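Type III secretion system effector HopBA1 (Pseudomonas syringae pv. aptata, PDB 5T09) acts as a virulence factor recognised by the Arabidopsis TIR-only protein RBA1, which triggers plant cell death, and enhances RBA1 self-association. Local coordinates at residues 190-202 / 224-236. Numbering follows the deposited sequence.
Sequences GAGHFSNSKTDGP and NDADEHSHIVIAG. With K (potassium ion), chain B.
His229 lays one face of its imidazole over Ser195, whose CB stands 4.0 Å from the ring centroid and 12° off the normal, a CH-pi contact. Asp227 CG sits over the opposite face, offset toward the rim, and Asp227 OD2 accepts from His229 N at 3.0 Å through its anti lone pair, closing an Asx turn that tethers the backbone of His229. Next along, Glu228 O faces two consecutive amides: Lys198 N donates to it at 3.1 Å, while the bond from Ser197 N is weak. The aliphatic parts of Lys198 and Glu228 cross nearly at right angles, CB to CB 3.5 Å; with CG anti to the backbone N (chi1 -179°), the extended lysine runs on past the glutamate. Deeper, His231 NE2 donates at 2.6 Å to Lys198 O, which sits at the ring edge, 20° out of its plane, and His231 ND1 accepts a hydrogen bond from Val210 N of the adjacent strand 209-214. The imidazole thus ties the 190-202 loop, whose Asp200 O and Pro202 O bind potassium together with Met205 O, to the lead-in of strand 232-235. Because NE2 donates and ND1 accepts, the bonding is consistent with a neutral His231 protonated on NE2.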
ATOM      1  N   GLY A 190       5.173   0.874   2.611  1.00 34.78           N
ATOM      2  CA  GLY A 190       5.506   0.850   4.024  1.00 33.77           C
ATOM      3  C   GLY A 190       4.865   1.969   4.816  1.00 38.37           C
ATOM      4  O   GLY A 190       4.971   3.142   4.448  1.00 39.33           O
ATOM      5  N   ALA A 191       4.217   1.607   5.928  1.00 38.21           N
ATOM      6  CA  ALA A 191       3.451   2.575   6.707  1.00 35.99           C
ATOM      7  C   ALA A 191       4.322   3.716   7.221  1.00 42.30           C
ATOM      8  O   ALA A 191       3.823   4.829   7.423  1.00 44.18           O
ATOM      9  CB  ALA A 191       2.761   1.872   7.875  1.00 41.26           C
ATOM     10  N   GLY A 192       5.614   3.466   7.443  1.00 43.59           N
ATOM     11  CA  GLY A 192       6.498   4.531   7.887  1.00 45.38           C
ATOM     12  C   GLY A 192       6.518   5.719   6.943  1.00 44.37           C
ATOM     13  O   GLY A 192       6.791   6.845   7.362  1.00 47.72           O
ATOM     14  N   HIS A 193       6.226   5.490   5.664  1.00 41.22           N
ATOM     15  CA  HIS A 193       6.225   6.573   4.691  1.00 41.88           C
ATOM     16  C   HIS A 193       4.998   7.466   4.811  1.00 52.11           C
ATOM     17  O   HIS A 193       4.999   8.574   4.264  1.00 47.94           O
ATOM     18  CB  HIS A 193       6.309   5.998   3.274  1.00 40.20           C
ATOM     19  CG  HIS A 193       7.618   5.340   2.971  1.00 44.26           C
ATOM     20  ND1 HIS A 193       8.558   5.902   2.134  1.00 44.36           N
ATOM     21  CD2 HIS A 193       8.150   4.171   3.402  1.00 43.75           C
ATOM     22  CE1 HIS A 193       9.609   5.106   2.057  1.00 42.77           C
ATOM     23  NE2 HIS A 193       9.389   4.050   2.821  1.00 41.58           N
ATOM     24  N   PHE A 194       3.968   7.020   5.531  1.00 45.72           N
ATOM     25  CA  PHE A 194       2.692   7.720   5.599  1.00 50.19           C
ATOM     26  C   PHE A 194       2.434   8.339   6.971  1.00 45.37           C
ATOM     27  O   PHE A 194       1.283   8.626   7.308  1.00 52.68           O
ATOM     28  CB  PHE A 194       1.554   6.766   5.236  1.00 44.02           C
ATOM     29  CG  PHE A 194       1.765   6.025   3.945  1.00 39.58           C
ATOM     30  CD1 PHE A 194       2.508   6.579   2.915  1.00 37.99           C
ATOM     31  CD2 PHE A 194       1.214   4.769   3.760  1.00 37.52           C
ATOM     32  CE1 PHE A 194       2.700   5.892   1.732  1.00 44.84           C
ATOM     33  CE2 PHE A 194       1.396   4.082   2.576  1.00 34.48           C
ATOM     34  CZ  PHE A 194       2.140   4.639   1.563  1.00 37.08           C
ATOM     35  N   SER A 195       3.476   8.544   7.770  1.00 47.90           N
ATOM     36  CA  SER A 195       3.297   9.162   9.075  1.00 57.35           C
ATOM     37  C   SER A 195       2.931  10.638   8.922  1.00 59.75           C
ATOM     38  O   SER A 195       3.120  11.246   7.866  1.00 53.50           O
ATOM     39  CB  SER A 195       4.566   9.024   9.914  1.00 60.51           C
ATOM     40  OG  SER A 195       5.650   9.708   9.313  1.00 73.91           O
ATOM     41  N   ASN A 196       2.397  11.209  10.002  1.00 57.70           N
ATOM     42  CA  ASN A 196       1.999  12.616  10.040  1.00 65.99           C
ATOM     43  C   ASN A 196       1.186  12.987   8.800  1.00 68.21           C
ATOM     44  O   ASN A 196       1.424  14.006   8.149  1.00 74.96           O
ATOM     45  CB  ASN A 196       3.222  13.524  10.184  1.00 75.06           C
ATOM     46  CG  ASN A 196       3.976  13.288  11.479  1.00 80.13           C
ATOM     47  OD1 ASN A 196       3.493  13.625  12.559  1.00 87.81           O
ATOM     48  ND2 ASN A 196       5.168  12.713  11.376  1.00 77.86           N
ATOM     49  N   SER A 197       0.205  12.144   8.481  1.00 61.06           N
ATOM     50  CA  SER A 197      -0.576  12.274   7.258  1.00 62.44           C
ATOM     51  C   SER A 197      -2.012  12.716   7.500  1.00 60.66           C
ATOM     52  O   SER A 197      -2.785  12.804   6.541  1.00 57.55           O
ATOM     53  CB  SER A 197      -0.584  10.942   6.498  1.00 54.59           C
ATOM     54  OG  SER A 197      -1.217   9.931   7.266  1.00 58.33           O
ATOM     55  N   LYS A 198      -2.392  12.997   8.748  1.00 57.83           N
ATOM     56  CA  LYS A 198      -3.792  13.279   9.047  1.00 66.35           C
ATOM     57  C   LYS A 198      -4.286  14.501   8.285  1.00 65.98           C
ATOM     58  O   LYS A 198      -5.332  14.459   7.629  1.00 71.57           O
ATOM     59  CB  LYS A 198      -3.979  13.479  10.551  1.00 75.61           C
ATOM     60  CG  LYS A 198      -5.422  13.754  10.958  1.00 88.58           C
ATOM     61  CD  LYS A 198      -5.557  13.948  12.457  1.00103.93           C
ATOM     62  CE  LYS A 198      -6.998  14.241  12.845  1.00119.04           C
ATOM     63  NZ  LYS A 198      -7.138  14.574  14.290  1.00126.77           N
ATOM     64  N   THR A 199      -3.540  15.603   8.357  1.00 70.83           N
ATOM     65  CA  THR A 199      -4.034  16.865   7.815  1.00 79.94           C
ATOM     66  C   THR A 199      -4.065  16.843   6.291  1.00 74.42           C
ATOM     67  O   THR A 199      -5.073  17.214   5.677  1.00 73.90           O
ATOM     68  CB  THR A 199      -3.174  18.023   8.323  1.00 82.70           C
ATOM     69  OG1 THR A 199      -1.829  17.869   7.854  1.00 91.97           O
ATOM     70  CG2 THR A 199      -3.174  18.058   9.847  1.00 80.62           C
ATOM     71  N   ASP A 200      -2.971  16.404   5.655  1.00 65.19           N
ATOM     72  CA  ASP A 200      -2.844  16.541   4.209  1.00 70.65           C
ATOM     73  C   ASP A 200      -2.302  15.284   3.531  1.00 67.59           C
ATOM     74  O   ASP A 200      -1.803  15.369   2.402  1.00 60.42           O
ATOM     75  CB  ASP A 200      -1.936  17.730   3.874  1.00 89.19           C
ATOM     76  CG  ASP A 200      -2.536  18.647   2.827  1.00104.51           C
ATOM     77  OD1 ASP A 200      -3.190  18.140   1.891  1.00106.72           O
ATOM     78  OD2 ASP A 200      -2.359  19.877   2.944  1.00112.74           O
ATOM     79  N   GLY A 201      -2.396  14.122   4.170  1.00 68.47           N
ATOM     80  CA  GLY A 201      -1.858  12.905   3.608  1.00 63.28           C
ATOM     81  C   GLY A 201      -0.356  12.826   3.791  1.00 50.03           C
ATOM     82  O   GLY A 201       0.253  13.674   4.450  1.00 59.19           O
ATOM     83  N   PRO A 202       0.277  11.806   3.208  1.00 44.00           N
ATOM     84  CA  PRO A 202       1.721  11.633   3.404  1.00 42.23           C
ATOM     85  C   PRO A 202       2.508  12.846   2.932  1.00 50.29           C
ATOM     86  O   PRO A 202       2.095  13.570   2.025  1.00 49.50           O
ATOM     87  CB  PRO A 202       2.048  10.392   2.568  1.00 39.29           C
ATOM     88  CG  PRO A 202       0.753   9.652   2.464  1.00 41.62           C
ATOM     89  CD  PRO A 202      -0.300  10.721   2.395  1.00 41.73           C
ATOM     90  N   ASN A 224      -8.649   6.899  13.557  1.00 65.68           N
ATOM     91  CA  ASN A 224      -7.444   7.018  14.368  1.00 67.57           C
ATOM     92  C   ASN A 224      -7.484   8.319  15.160  1.00 85.56           C
ATOM     93  O   ASN A 224      -7.570   9.405  14.577  1.00 95.37           O
ATOM     94  CB  ASN A 224      -6.190   6.975  13.499  1.00 62.02           C
ATOM     95  CG  ASN A 224      -4.922   7.153  14.311  1.00 72.23           C
ATOM     96  OD1 ASN A 224      -4.916   6.947  15.526  1.00 83.44           O
ATOM     97  ND2 ASN A 224      -3.842   7.547  13.649  1.00 69.09           N
ATOM     98  N   ASP A 225      -7.416   8.206  16.487  1.00 87.09           N
ATOM     99  CA  ASP A 225      -7.326   9.363  17.363  1.00 91.39           C
ATOM    100  C   ASP A 225      -6.097   9.333  18.262  1.00 97.08           C
ATOM    101  O   ASP A 225      -5.860  10.303  18.992  1.00105.56           O
ATOM    102  CB  ASP A 225      -8.591   9.475  18.225  1.00101.67           C
ATOM    103  CG  ASP A 225      -9.821   9.831  17.410  1.00102.19           C
ATOM    104  OD1 ASP A 225      -9.685  10.594  16.430  1.00103.83           O
ATOM    105  OD2 ASP A 225     -10.923   9.349  17.747  1.00101.61           O
ATOM    106  N   ALA A 226      -5.308   8.256  18.231  1.00 92.68           N
ATOM    107  CA  ALA A 226      -4.099   8.204  19.048  1.00105.86           C
ATOM    108  C   ALA A 226      -3.020   9.127  18.497  1.00117.13           C
ATOM    109  O   ALA A 226      -2.298   9.776  19.265  1.00131.43           O
ATOM    110  CB  ALA A 226      -3.582   6.768  19.128  1.00103.34           C
ATOM    111  N   ASP A 227      -2.894   9.200  17.174  1.00110.48           N
ATOM    112  CA  ASP A 227      -1.861  10.004  16.537  1.00113.24           C
ATOM    113  C   ASP A 227      -2.365  10.443  15.167  1.00125.00           C
ATOM    114  O   ASP A 227      -3.508  10.170  14.787  1.00138.68           O
ATOM    115  CB  ASP A 227      -0.551   9.218  16.441  1.00 95.94           C
ATOM    116  CG  ASP A 227      -0.735   7.855  15.804  1.00 82.63           C
ATOM    117  OD1 ASP A 227      -0.982   6.879  16.543  1.00 85.26           O
ATOM    118  OD2 ASP A 227      -0.637   7.757  14.564  1.00 74.12           O
ATOM    119  N   GLU A 228      -1.501  11.135  14.423  1.00102.04           N
ATOM    120  CA  GLU A 228      -1.838  11.653  13.102  1.00 92.76           C
ATOM    121  C   GLU A 228      -1.101  10.911  11.989  1.00 71.01           C
ATOM    122  O   GLU A 228      -0.822  11.483  10.932  1.00 64.15           O
ATOM    123  CB  GLU A 228      -1.545  13.153  13.025  1.00117.95           C
ATOM    124  CG  GLU A 228      -0.142  13.551  13.459  1.00123.96           C
ATOM    125  CD  GLU A 228       0.165  15.011  13.164  1.00115.18           C
ATOM    126  OE1 GLU A 228      -0.396  15.558  12.191  1.00103.18           O
ATOM    127  OE2 GLU A 228       0.967  15.611  13.911  1.00114.01           O
ATOM    128  N   HIS A 229      -0.786   9.635  12.206  1.00 81.15           N
ATOM    129  CA  HIS A 229      -0.074   8.840  11.213  1.00 73.23           C
ATOM    130  C   HIS A 229      -1.009   8.072  10.285  1.00 51.84           C
ATOM    131  O   HIS A 229      -0.535   7.388   9.373  1.00 48.31           O
ATOM    132  CB  HIS A 229       0.885   7.868  11.912  1.00 81.13           C
ATOM    133  CG  HIS A 229       1.905   8.545  12.778  1.00 93.73           C
ATOM    134  ND1 HIS A 229       1.918   9.908  12.989  1.00102.00           N
ATOM    135  CD2 HIS A 229       2.947   8.047  13.485  1.00 98.17           C
ATOM    136  CE1 HIS A 229       2.921  10.219  13.788  1.00109.47           C
ATOM    137  NE2 HIS A 229       3.562   9.108  14.104  1.00105.65           N
ATOM    138  N   SER A 230      -2.320   8.175  10.489  1.00 53.56           N
ATOM    139  CA  SER A 230      -3.308   7.572   9.601  1.00 51.84           C
ATOM    140  C   SER A 230      -4.658   8.186   9.939  1.00 55.55           C
ATOM    141  O   SER A 230      -4.821   8.840  10.973  1.00 64.14           O
ATOM    142  CB  SER A 230      -3.357   6.051   9.747  1.00 51.38           C
ATOM    143  OG  SER A 230      -3.867   5.685  11.023  1.00 55.95           O
ATOM    144  N   HIS A 231      -5.630   7.964   9.057  1.00 52.49           N
ATOM    145  CA  HIS A 231      -6.989   8.441   9.276  1.00 56.51           C
ATOM    146  C   HIS A 231      -7.909   7.377   9.859  1.00 57.99           C
ATOM    147  O   HIS A 231      -8.756   7.696  10.699  1.00 61.49           O
ATOM    148  CB  HIS A 231      -7.584   8.957   7.966  1.00 60.53           C
ATOM    149  CG  HIS A 231      -6.852  10.129   7.390  1.00 58.13           C
ATOM    150  ND1 HIS A 231      -5.867   9.995   6.436  1.00 52.97           N
ATOM    151  CD2 HIS A 231      -6.954  11.456   7.641  1.00 60.10           C
ATOM    152  CE1 HIS A 231      -5.400  11.188   6.116  1.00 54.09           C
ATOM    153  NE2 HIS A 231      -6.041  12.092   6.835  1.00 60.16           N
ATOM    154  N   ILE A 232      -7.781   6.123   9.426  1.00 59.14           N
ATOM    155  CA  ILE A 232      -8.575   5.032   9.980  1.00 64.59           C
ATOM    156  C   ILE A 232      -7.666   3.839  10.233  1.00 62.80           C
ATOM    157  O   ILE A 232      -6.676   3.623   9.527  1.00 55.26           O
ATOM    158  CB  ILE A 232      -9.755   4.630   9.063  1.00 64.05           C
ATOM    159  CG1 ILE A 232      -9.263   4.177   7.686  1.00 70.75           C
ATOM    160  CG2 ILE A 232     -10.736   5.789   8.930  1.00 69.29           C
ATOM    161  CD1 ILE A 232     -10.333   3.472   6.871  1.00 74.28           C
ATOM    162  N   VAL A 233      -8.013   3.065  11.256  1.00 61.86           N
ATOM    163  CA  VAL A 233      -7.271   1.872  11.639  1.00 59.42           C
ATOM    164  C   VAL A 233      -8.168   0.669  11.400  1.00 55.83           C
ATOM    165  O   VAL A 233      -9.302   0.625  11.893  1.00 57.30           O
ATOM    166  CB  VAL A 233      -6.821   1.932  13.110  1.00 66.71           C
ATOM    167  CG1 VAL A 233      -5.843   0.801  13.409  1.00 66.47           C
ATOM    168  CG2 VAL A 233      -6.206   3.287  13.433  1.00 66.39           C
ATOM    169  N   ILE A 234      -7.668  -0.298  10.638  1.00 50.35           N
ATOM    170  CA  ILE A 234      -8.374  -1.546  10.378  1.00 52.44           C
ATOM    171  C   ILE A 234      -7.859  -2.586  11.362  1.00 53.88           C
ATOM    172  O   ILE A 234      -6.648  -2.829  11.446  1.00 48.28           O
ATOM    173  CB  ILE A 234      -8.181  -2.005   8.923  1.00 51.71           C
ATOM    174  CG1 ILE A 234      -8.994  -1.105   7.985  1.00 53.28           C
ATOM    175  CG2 ILE A 234      -8.581  -3.479   8.756  1.00 51.22           C
ATOM    176  CD1 ILE A 234      -8.856  -1.438   6.513  1.00 54.97           C
ATOM    177  N   ALA A 235      -8.775  -3.195  12.109  1.00 56.42           N
ATOM    178  CA  ALA A 235      -8.411  -4.232  13.062  1.00 58.27           C
ATOM    179  C   ALA A 235      -8.136  -5.534  12.324  1.00 59.24           C
ATOM    180  O   ALA A 235      -8.940  -5.969  11.493  1.00 54.93           O
ATOM    181  CB  ALA A 235      -9.525  -4.427  14.089  1.00 63.49           C
ATOM    182  N   GLY A 236      -6.996  -6.151  12.621  1.00 55.15           N
ATOM    183  CA  GLY A 236      -6.612  -7.384  11.961  1.00 56.41           C
ATOM    184  C   GLY A 236      -5.981  -8.392  12.897  1.00 54.38           C
ATOM    185  O   GLY A 236      -5.970  -8.204  14.117  1.00 58.81           O
TER
HETATM  186  K     K B 301       0.628  15.738   1.348  1.00 51.21           K